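Local atomic coordinates of Phosphoglucomutase/phosphomannomutase family protein (Burkholderia thailandensis, PDB entry 3UW2), a protein that probably moves a phosphoryl group within phosphorylated hexoses, as a metal-dependent phosphohexose mutase; a zinc ion occupies its metal site here. Residues A[286-291]-A[383-388]; A[193-198]-A[370-375]; A[303-308]-A[345-350]. All blocks are in the same frame, centred on the assembly; numbering follows the deposited sequence.

Contacts 1 and 3 both lie in the third alpha/beta/alpha domain, and contact 2 ties that domain to the second. Along the chain, 193-198 comes first, then 286-291, 303-308, 345-350, 370-375 and 383-388, so contacts 1 and 2 alternate while contact 3 lies within both spans. The centres of contacts 1 and 2 are about 14 Å apart; they touch where helix 282-296 packs on helix 364-375. Helix 282-296 also leans, through L286, on the strands of contact 3, whose centre is about 15 Å from that of contact 1. Contacts 2 and 3 do not touch. Packing thus runs continuously from the sheet of domain III, through its helices, to domain II.

Contact 1: residues A[286-291]-A[383-388]; sequences LMLFAE and ALLNGL
L288 of helix 282-296 packs against three leucines, L384, L385 and L388, carried by helix 381-386 and the residues that follow. Its CG stands anti to the backbone N (chi1 -177°), which carries both methyls out toward the second helix, and each methyl finds a different leucine. L288 CD1 lies 4.1 Å from L384 CG, the branch point, and equally close to L384 CD2, the two side chains crossing obliquely. The other methyl meets L385 instead, with 4.1 Å between L288 CD2 and L385 CD2; here the side chains run at about a right angle, so methyl faces methyl without alignment of the chains. The root of the same residue is used too, since L288 CB sits 4.2 Å from L388 CD1 and the other L388 methyl lies about as near. Both L388 methyls thus lie beside L288 CB, and L388 CD2 also touches M287, 4.2 Å from M287 CB. The bond from CA to CB points toward the opposite segment in M287, L288 and L388, whereas L384 and L385 bring only their ends across. All the side-chain contacts are apolar and none is tighter than van der Waals distance. Polar fastening comes from the flanks: L388 O accepts a hydrogen bond from R284, and N386 ND2 binds D276. Beyond the leucines, L288 also packs on L371 of helix 364-375, M287 rests on helix 311-318, and L286 and F289 lie on L344 of strand 344-346, so helix 282-296 is set between the domain III sheet and helix 381-386.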
loop_
_atom_site.group_PDB
_atom_site.type_symbol
_atom_site.label_atom_id
_atom_site.label_comp_id
_atom_site.label_asym_id
_atom_site.label_seq_id
_atom_site.Cartn_x
_atom_site.Cartn_y
_atom_site.Cartn_z
ATOM N N LEU A 286 4.260 11.366 -5.493
ATOM C CA LEU A 286 5.669 11.007 -5.283
ATOM C C LEU A 286 6.616 12.071 -5.847
ATOM O O LEU A 286 7.658 12.325 -5.246
ATOM C CB LEU A 286 6.006 9.629 -5.886
ATOM C CG LEU A 286 7.369 9.049 -5.491
ATOM C CD1 LEU A 286 7.359 8.742 -3.999
ATOM C CD2 LEU A 286 7.641 7.782 -6.276
ATOM N N MET A 287 6.274 12.687 -6.997
ATOM C CA MET A 287 7.112 13.815 -7.478
ATOM C C MET A 287 7.230 14.920 -6.412
ATOM O O MET A 287 8.308 15.464 -6.167
ATOM C CB MET A 287 6.621 14.332 -8.832
ATOM C CG MET A 287 6.941 13.309 -9.936
ATOM S SD MET A 287 6.643 13.717 -11.675
ATOM C CE MET A 287 4.872 13.510 -11.870
ATOM N N LEU A 288 6.120 15.207 -5.718
ATOM C CA LEU A 288 6.107 16.347 -4.829
ATOM C C LEU A 288 6.923 15.993 -3.575
ATOM O O LEU A 288 7.687 16.820 -3.004
ATOM C CB LEU A 288 4.621 16.697 -4.486
ATOM C CG LEU A 288 4.324 17.919 -3.623
ATOM C CD1 LEU A 288 4.452 19.223 -4.451
ATOM C CD2 LEU A 288 2.925 17.850 -2.947
ATOM N N PHE A 289 6.750 14.756 -3.130
ATOM C CA PHE A 289 7.543 14.284 -1.986
ATOM C C PHE A 289 9.064 14.194 -2.314
ATOM O O PHE A 289 9.914 14.540 -1.509
ATOM C CB PHE A 289 7.007 12.889 -1.589
ATOM C CG PHE A 289 5.644 12.942 -0.970
ATOM C CD1 PHE A 289 5.405 13.814 0.126
ATOM C CD2 PHE A 289 4.647 12.037 -1.368
ATOM C CE1 PHE A 289 4.143 13.874 0.723
ATOM C CE2 PHE A 289 3.371 12.090 -0.762
ATOM C CZ PHE A 289 3.141 13.018 0.285
ATOM N N ALA A 290 9.384 13.672 -3.489
ATOM C CA ALA A 290 10.770 13.486 -3.911
ATOM C C ALA A 290 11.428 14.853 -3.947
ATOM O O ALA A 290 12.594 14.990 -3.585
ATOM C CB ALA A 290 10.811 12.883 -5.340
ATOM N N GLU A 291 10.730 15.859 -4.462
ATOM C CA GLU A 291 11.337 17.166 -4.502
ATOM C C GLU A 291 11.724 17.618 -3.089
ATOM O O GLU A 291 12.855 18.053 -2.851
ATOM C CB GLU A 291 10.411 18.165 -5.196
ATOM C CG GLU A 291 10.761 19.644 -4.992
ATOM C CD GLU A 291 9.826 20.561 -5.806
ATOM O OE1 GLU A 291 8.581 20.320 -5.848
ATOM O OE2 GLU A 291 10.353 21.509 -6.422
ATOM N N ALA A 383 -3.634 24.407 -6.680
ATOM C CA ALA A 383 -2.804 24.910 -7.816
ATOM C C ALA A 383 -1.433 24.188 -7.801
ATOM O O ALA A 383 -0.957 23.721 -8.842
ATOM C CB ALA A 383 -2.659 26.442 -7.792
ATOM N N LEU A 384 -0.832 24.054 -6.614
ATOM C CA LEU A 384 0.430 23.301 -6.436
ATOM C C LEU A 384 0.288 21.865 -6.921
ATOM O O LEU A 384 1.103 21.387 -7.694
ATOM C CB LEU A 384 0.902 23.333 -4.982
ATOM C CG LEU A 384 2.284 22.722 -4.636
ATOM C CD1 LEU A 384 3.442 23.458 -5.316
ATOM C CD2 LEU A 384 2.537 22.657 -3.148
ATOM N N LEU A 385 -0.782 21.180 -6.533
ATOM C CA LEU A 385 -0.962 19.789 -6.981
ATOM C C LEU A 385 -1.287 19.701 -8.469
ATOM O O LEU A 385 -0.677 18.913 -9.187
ATOM C CB LEU A 385 -2.101 19.104 -6.204
ATOM C CG LEU A 385 -1.773 18.842 -4.707
ATOM C CD1 LEU A 385 -3.075 18.572 -3.976
ATOM C CD2 LEU A 385 -0.837 17.661 -4.531
ATOM N N ASN A 386 -2.229 20.509 -8.936
ATOM C CA ASN A 386 -2.596 20.472 -10.361
ATOM C C ASN A 386 -1.441 20.797 -11.293
ATOM O O ASN A 386 -1.440 20.372 -12.442
ATOM C CB ASN A 386 -3.833 21.339 -10.697
ATOM C CG ASN A 386 -5.135 20.722 -10.129
ATOM O OD1 ASN A 386 -5.363 19.504 -10.250
ATOM N ND2 ASN A 386 -5.977 21.554 -9.493
ATOM N N GLY A 387 -0.494 21.586 -10.820
ATOM C CA GLY A 387 0.571 22.015 -11.691
ATOM C C GLY A 387 1.725 21.008 -11.750
ATOM O O GLY A 387 2.633 21.215 -12.523
ATOM N N LEU A 388 1.686 19.936 -10.940
ATOM C CA LEU A 388 2.628 18.809 -11.104
ATOM C C LEU A 388 2.580 18.316 -12.540
ATOM O O LEU A 388 1.580 18.489 -13.184
ATOM C CB LEU A 388 2.310 17.698 -10.099
ATOM C CG LEU A 388 2.737 18.062 -8.642
ATOM C CD1 LEU A 388 1.977 17.202 -7.669
ATOM C CD2 LEU A 388 4.210 17.813 -8.484
#

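Contact 2: residues A[193-198]-A[370-375]; sequences RPLKLV and RLLEIL
L197 and L372 meet tip to tip, the closest pair of this contact, with L197 CD2 3.5 Å from L372 CD2, tight for two methyls. The other methyl of L197, CD1, touches both methyls of L372 at 4.1 Å, so the forked ends abut. L372 has its CG anti to the carbonyl carbon (chi1 -64°), which sends the fork off the helix toward the strand. Two residues before L197, L195 puts its CD1 against the base of L375, 3.9 Å from L375 CB and as near to the L375 carbonyl carbon; L195 CD1 is also 4.2 Å from L372 CD2. L195 thus touches both L372 and L375, about one turn apart on the helix, whereas L197 touches L372 alone. Across the contact the grip is purely apolar.

Further out, R193 passes by the end of helix 364-375: its NH1 forms a salt bridge with E258 and its NH2 a hydrogen bond to V378 O. Backbone hydrogen bonds tie L197 to E220 and to V222 of strand 221-224, and L372 also touches L191. On the helix side, L375 packs against L384 and L385 of helix 381-386, and E373 and R370 form salt bridges with R357 and D356. Leucines of the chain leading into and along strand 197-200, in alpha/beta/alpha domain II, thus pack against a helix of domain III, an interdomain seam in the phosphohexose mutase fold.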
loop_
_atom_site.group_PDB
_atom_site.type_symbol
_atom_site.label_atom_id
_atom_site.label_comp_id
_atom_site.label_asym_id
_atom_site.label_seq_id
_atom_site.Cartn_x
_atom_site.Cartn_y
_atom_site.Cartn_z
ATOM N N ARG A 193 0.520 26.519 8.513
ATOM C CA ARG A 193 -0.774 27.097 8.733
ATOM C C ARG A 193 -1.759 25.927 8.853
ATOM O O ARG A 193 -1.465 24.830 8.370
ATOM C CB ARG A 193 -1.188 28.043 7.583
ATOM C CG ARG A 193 -1.441 27.390 6.216
ATOM C CD ARG A 193 -1.832 28.449 5.169
ATOM N NE ARG A 193 -2.040 27.840 3.862
ATOM C CZ ARG A 193 -3.185 27.280 3.454
ATOM N NH1 ARG A 193 -4.243 27.289 4.229
ATOM N NH2 ARG A 193 -3.282 26.717 2.257
ATOM N N PRO A 194 -2.912 26.140 9.520
ATOM C CA PRO A 194 -3.959 25.102 9.448
ATOM C C PRO A 194 -4.550 25.021 8.056
ATOM O O PRO A 194 -4.590 26.022 7.308
ATOM C CB PRO A 194 -5.031 25.567 10.444
ATOM C CG PRO A 194 -4.702 26.970 10.803
ATOM C CD PRO A 194 -3.252 27.230 10.460
ATOM N N LEU A 195 -4.988 23.830 7.699
ATOM C CA LEU A 195 -5.582 23.617 6.418
ATOM C C LEU A 195 -6.895 22.858 6.698
ATOM O O LEU A 195 -6.912 21.889 7.476
ATOM C CB LEU A 195 -4.596 22.758 5.629
ATOM C CG LEU A 195 -4.265 22.927 4.147
ATOM C CD1 LEU A 195 -2.817 22.571 3.838
ATOM C CD2 LEU A 195 -5.183 21.965 3.405
ATOM N N LYS A 196 -7.978 23.255 6.060
ATOM C CA LYS A 196 -9.251 22.589 6.271
ATOM C C LYS A 196 -9.394 21.456 5.282
ATOM O O LYS A 196 -9.236 21.671 4.080
ATOM C CB LYS A 196 -10.427 23.573 6.128
ATOM C CG LYS A 196 -11.747 22.920 6.548
ATOM C CD LYS A 196 -12.756 23.974 6.917
ATOM C CE LYS A 196 -14.160 23.371 6.922
ATOM N NZ LYS A 196 -15.075 24.472 7.300
ATOM N N LEU A 197 -9.626 20.256 5.798
ATOM C CA LEU A 197 -9.617 18.997 5.001
ATOM C C LEU A 197 -10.941 18.253 5.041
ATOM O O LEU A 197 -11.609 18.255 6.063
ATOM C CB LEU A 197 -8.636 17.974 5.577
ATOM C CG LEU A 197 -7.309 18.182 6.191
ATOM C CD1 LEU A 197 -6.640 16.815 6.126
ATOM C CD2 LEU A 197 -6.614 19.166 5.285
ATOM N N VAL A 198 -11.267 17.586 3.945
ATOM C CA VAL A 198 -12.318 16.587 3.919
ATOM C C VAL A 198 -11.585 15.265 4.148
ATOM O O VAL A 198 -10.600 14.983 3.440
ATOM C CB VAL A 198 -13.042 16.632 2.559
ATOM C CG1 VAL A 198 -14.007 15.445 2.433
ATOM C CG2 VAL A 198 -13.831 17.939 2.469
ATOM N N ARG A 370 2.650 14.167 5.792
ATOM C CA ARG A 370 3.794 14.679 5.088
ATOM C C ARG A 370 3.279 15.567 3.960
ATOM O O ARG A 370 3.923 16.542 3.616
ATOM C CB ARG A 370 4.669 13.545 4.521
ATOM C CG ARG A 370 5.504 12.806 5.602
ATOM C CD ARG A 370 6.608 13.697 6.170
ATOM N NE ARG A 370 7.695 13.911 5.159
ATOM C CZ ARG A 370 8.840 13.230 5.110
ATOM N NH1 ARG A 370 9.167 12.312 6.068
ATOM N NH2 ARG A 370 9.717 13.528 4.158
ATOM N N LEU A 371 2.128 15.207 3.379
ATOM C CA LEU A 371 1.552 16.005 2.247
ATOM C C LEU A 371 1.087 17.370 2.835
ATOM O O LEU A 371 1.413 18.428 2.303
ATOM C CB LEU A 371 0.410 15.206 1.635
ATOM C CG LEU A 371 -0.352 15.908 0.501
ATOM C CD1 LEU A 371 0.633 16.411 -0.539
ATOM C CD2 LEU A 371 -1.368 14.964 -0.102
ATOM N N LEU A 372 0.396 17.354 3.989
ATOM C CA LEU A 372 -0.020 18.624 4.632
ATOM C C LEU A 372 1.198 19.535 4.983
ATOM O O LEU A 372 1.118 20.749 4.909
ATOM C CB LEU A 372 -0.843 18.343 5.887
ATOM C CG LEU A 372 -2.209 17.643 5.812
ATOM C CD1 LEU A 372 -2.707 17.299 7.190
ATOM C CD2 LEU A 372 -3.152 18.624 5.144
ATOM N N GLU A 373 2.304 18.957 5.413
ATOM C CA GLU A 373 3.499 19.748 5.714
ATOM C C GLU A 373 3.925 20.609 4.497
ATOM O O GLU A 373 4.312 21.787 4.656
ATOM C CB GLU A 373 4.647 18.801 6.063
ATOM C CG GLU A 373 5.967 19.514 6.375
ATOM C CD GLU A 373 7.045 18.519 6.785
ATOM O OE1 GLU A 373 7.564 17.721 5.927
ATOM O OE2 GLU A 373 7.351 18.518 7.975
ATOM N N ILE A 374 3.876 19.993 3.314
ATOM C CA ILE A 374 4.221 20.648 2.070
ATOM C C ILE A 374 3.125 21.612 1.598
ATOM O O ILE A 374 3.431 22.772 1.286
ATOM C CB ILE A 374 4.520 19.623 0.965
ATOM C CG1 ILE A 374 5.776 18.778 1.336
ATOM C CG2 ILE A 374 4.717 20.321 -0.388
ATOM C CD1 ILE A 374 6.015 17.564 0.474
ATOM N N LEU A 375 1.872 21.132 1.518
ATOM C CA LEU A 375 0.719 21.926 1.051
ATOM C C LEU A 375 0.516 23.177 1.923
ATOM O O LEU A 375 0.193 24.262 1.421
ATOM C CB LEU A 375 -0.561 21.075 1.094
ATOM C CG LEU A 375 -0.609 19.911 0.081
ATOM C CD1 LEU A 375 -1.993 19.248 0.109
ATOM C CD2 LEU A 375 -0.181 20.329 -1.317
#

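Contact 3: residues A[303-308]-A[345-350]; sequences IYDVKC and AGEMSG
D305 turns its carboxylate across the gap onto the backbone at E347 and M348. From its CB, the torsion chi1 of 73° sets CG between the backbone N and the carbonyl carbon, and D305 CG lies 3.9 Å from E347 CB. At the tip the two oxygens part company. OD1 accepts a hydrogen bond from M348 N, 2.9 Å between D305 OD1 and M348 N with an N-H...O angle of 158°; the donor comes in on the syn side, 30° out of the carboxylate plane. D305 OD1 is also 3.2 Å from E347 CA. OD2 accepts from T328 OG1 and from a water that in turn accepts from S349 N, so both oxygens serve to hold the turn running from E347 to G350.

Ahead of this, strands 301-305 and 344-346 run parallel. G346 N gives a hydrogen bond to I303 O at 3.0 Å, and on the side of the sheet bearing I303 the CB of that residue sits 3.6 Å from A345 CB. Y304 CA-H points at G346 O, a weaker contact. After the strands, the D305-C308 turn lays K307 CB against M348 CB, while C308 SG approaches M348 CB. The lysine chain continues, extended, to a salt bridge with E396.

The E347 carboxylate takes a separate partner, its OE2 bonded by G329 N, and stands 4.9 Å from D305 OD2, measured from E347 OE2. The side chain of E347 comes within about 10 Å of the zinc ion, near the metal site but not a ligand of it. E347-M348-S349-G350 belongs to the domain III loop that in phosphohexose mutases contributes to sugar recognition; consistent with such a role, the D305 carboxylate ties this turn to the end of strand 301-305.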
loop_
_atom_site.group_PDB
_atom_site.type_symbol
_atom_site.label_atom_id
_atom_site.label_comp_id
_atom_site.label_asym_id
_atom_site.label_seq_id
_atom_site.Cartn_x
_atom_site.Cartn_y
_atom_site.Cartn_z
ATOM N N ILE A 303 12.695 5.402 -5.317
ATOM C CA ILE A 303 12.184 4.152 -5.910
ATOM C C ILE A 303 10.703 4.269 -6.321
ATOM O O ILE A 303 9.889 4.757 -5.557
ATOM C CB ILE A 303 12.351 2.964 -4.921
ATOM C CG1 ILE A 303 13.863 2.799 -4.547
ATOM C CG2 ILE A 303 11.795 1.653 -5.574
ATOM C CD1 ILE A 303 14.136 1.978 -3.247
ATOM N N TYR A 304 10.353 3.798 -7.515
ATOM C CA TYR A 304 8.962 3.702 -7.853
ATOM C C TYR A 304 8.793 2.490 -8.787
ATOM O O TYR A 304 9.787 1.910 -9.227
ATOM C CB TYR A 304 8.509 4.987 -8.547
ATOM C CG TYR A 304 9.384 5.385 -9.738
ATOM C CD1 TYR A 304 9.045 5.001 -11.057
ATOM C CD2 TYR A 304 10.526 6.159 -9.551
ATOM C CE1 TYR A 304 9.817 5.383 -12.139
ATOM C CE2 TYR A 304 11.309 6.564 -10.631
ATOM C CZ TYR A 304 10.946 6.177 -11.920
ATOM O OH TYR A 304 11.720 6.588 -13.001
ATOM N N ASP A 305 7.559 2.133 -9.139
ATOM C CA ASP A 305 7.345 0.876 -9.860
ATOM C C ASP A 305 7.095 1.149 -11.350
ATOM O O ASP A 305 6.891 2.293 -11.767
ATOM C CB ASP A 305 6.229 0.076 -9.153
ATOM C CG ASP A 305 4.802 0.671 -9.387
ATOM O OD1 ASP A 305 4.575 1.891 -9.155
ATOM O OD2 ASP A 305 3.912 -0.109 -9.828
ATOM N N VAL A 306 7.167 0.113 -12.181
ATOM C CA VAL A 306 6.949 0.243 -13.604
ATOM C C VAL A 306 5.574 0.734 -14.102
ATOM O O VAL A 306 5.376 0.906 -15.323
ATOM C CB VAL A 306 7.165 -1.110 -14.255
ATOM C CG1 VAL A 306 8.684 -1.439 -14.299
ATOM C CG2 VAL A 306 6.272 -2.151 -13.567
ATOM N N LYS A 307 4.596 0.852 -13.232
ATOM C CA LYS A 307 3.330 1.506 -13.632
ATOM C C LYS A 307 3.343 3.053 -13.598
ATOM O O LYS A 307 2.344 3.661 -13.948
ATOM C CB LYS A 307 2.194 1.054 -12.711
ATOM C CG LYS A 307 1.809 -0.417 -12.913
ATOM C CD LYS A 307 0.789 -0.911 -11.879
ATOM C CE LYS A 307 0.379 -2.349 -12.235
ATOM N NZ LYS A 307 -0.792 -2.837 -11.448
ATOM N N CYS A 308 4.428 3.684 -13.098
ATOM C CA CYS A 308 4.429 5.118 -12.796
ATOM C C CYS A 308 4.702 5.935 -14.062
ATOM O O CYS A 308 5.306 5.428 -14.966
ATOM C CB CYS A 308 5.460 5.455 -11.737
ATOM S SG CYS A 308 4.887 4.991 -10.075
ATOM N N ALA A 345 10.103 5.705 -1.423
ATOM C CA ALA A 345 9.560 4.904 -2.609
ATOM C C ALA A 345 8.073 5.146 -2.702
ATOM O O ALA A 345 7.459 5.500 -1.712
ATOM C CB ALA A 345 9.799 3.435 -2.437
ATOM N N GLY A 346 7.473 4.921 -3.867
ATOM C CA GLY A 346 6.024 4.973 -3.933
ATOM C C GLY A 346 5.620 4.096 -5.111
ATOM O O GLY A 346 6.451 3.845 -5.997
ATOM N N GLU A 347 4.388 3.579 -5.094
ATOM C CA GLU A 347 3.876 2.824 -6.222
ATOM C C GLU A 347 2.588 3.418 -6.700
ATOM O O GLU A 347 1.873 4.074 -5.939
ATOM C CB GLU A 347 3.544 1.421 -5.824
ATOM C CG GLU A 347 4.557 0.672 -4.998
ATOM C CD GLU A 347 3.859 -0.554 -4.439
ATOM O OE1 GLU A 347 3.254 -0.443 -3.356
ATOM O OE2 GLU A 347 3.846 -1.595 -5.127
ATOM N N MET A 348 2.282 3.166 -7.964
ATOM C CA MET A 348 1.074 3.695 -8.585
ATOM C C MET A 348 -0.188 3.408 -7.725
ATOM O O MET A 348 -0.971 4.333 -7.425
ATOM C CB MET A 348 0.958 3.136 -10.012
ATOM C CG MET A 348 0.013 3.909 -10.903
ATOM S SD MET A 348 0.386 5.669 -10.716
ATOM C CE MET A 348 -0.932 6.285 -11.754
ATOM N N SER A 349 -0.328 2.160 -7.275
ATOM C CA SER A 349 -1.405 1.742 -6.322
ATOM C C SER A 349 -1.596 2.585 -5.059
ATOM O O SER A 349 -2.584 2.413 -4.370
ATOM C CB SER A 349 -1.161 0.332 -5.861
ATOM O OG SER A 349 -0.120 0.411 -4.904
ATOM N N GLY A 350 -0.674 3.486 -4.745
ATOM C CA GLY A 350 -0.869 4.446 -3.666
ATOM C C GLY A 350 -0.242 4.101 -2.307
ATOM O O GLY A 350 -0.638 4.657 -1.244
HETATM O O HOH W 1 1.406 0.264 -8.016
#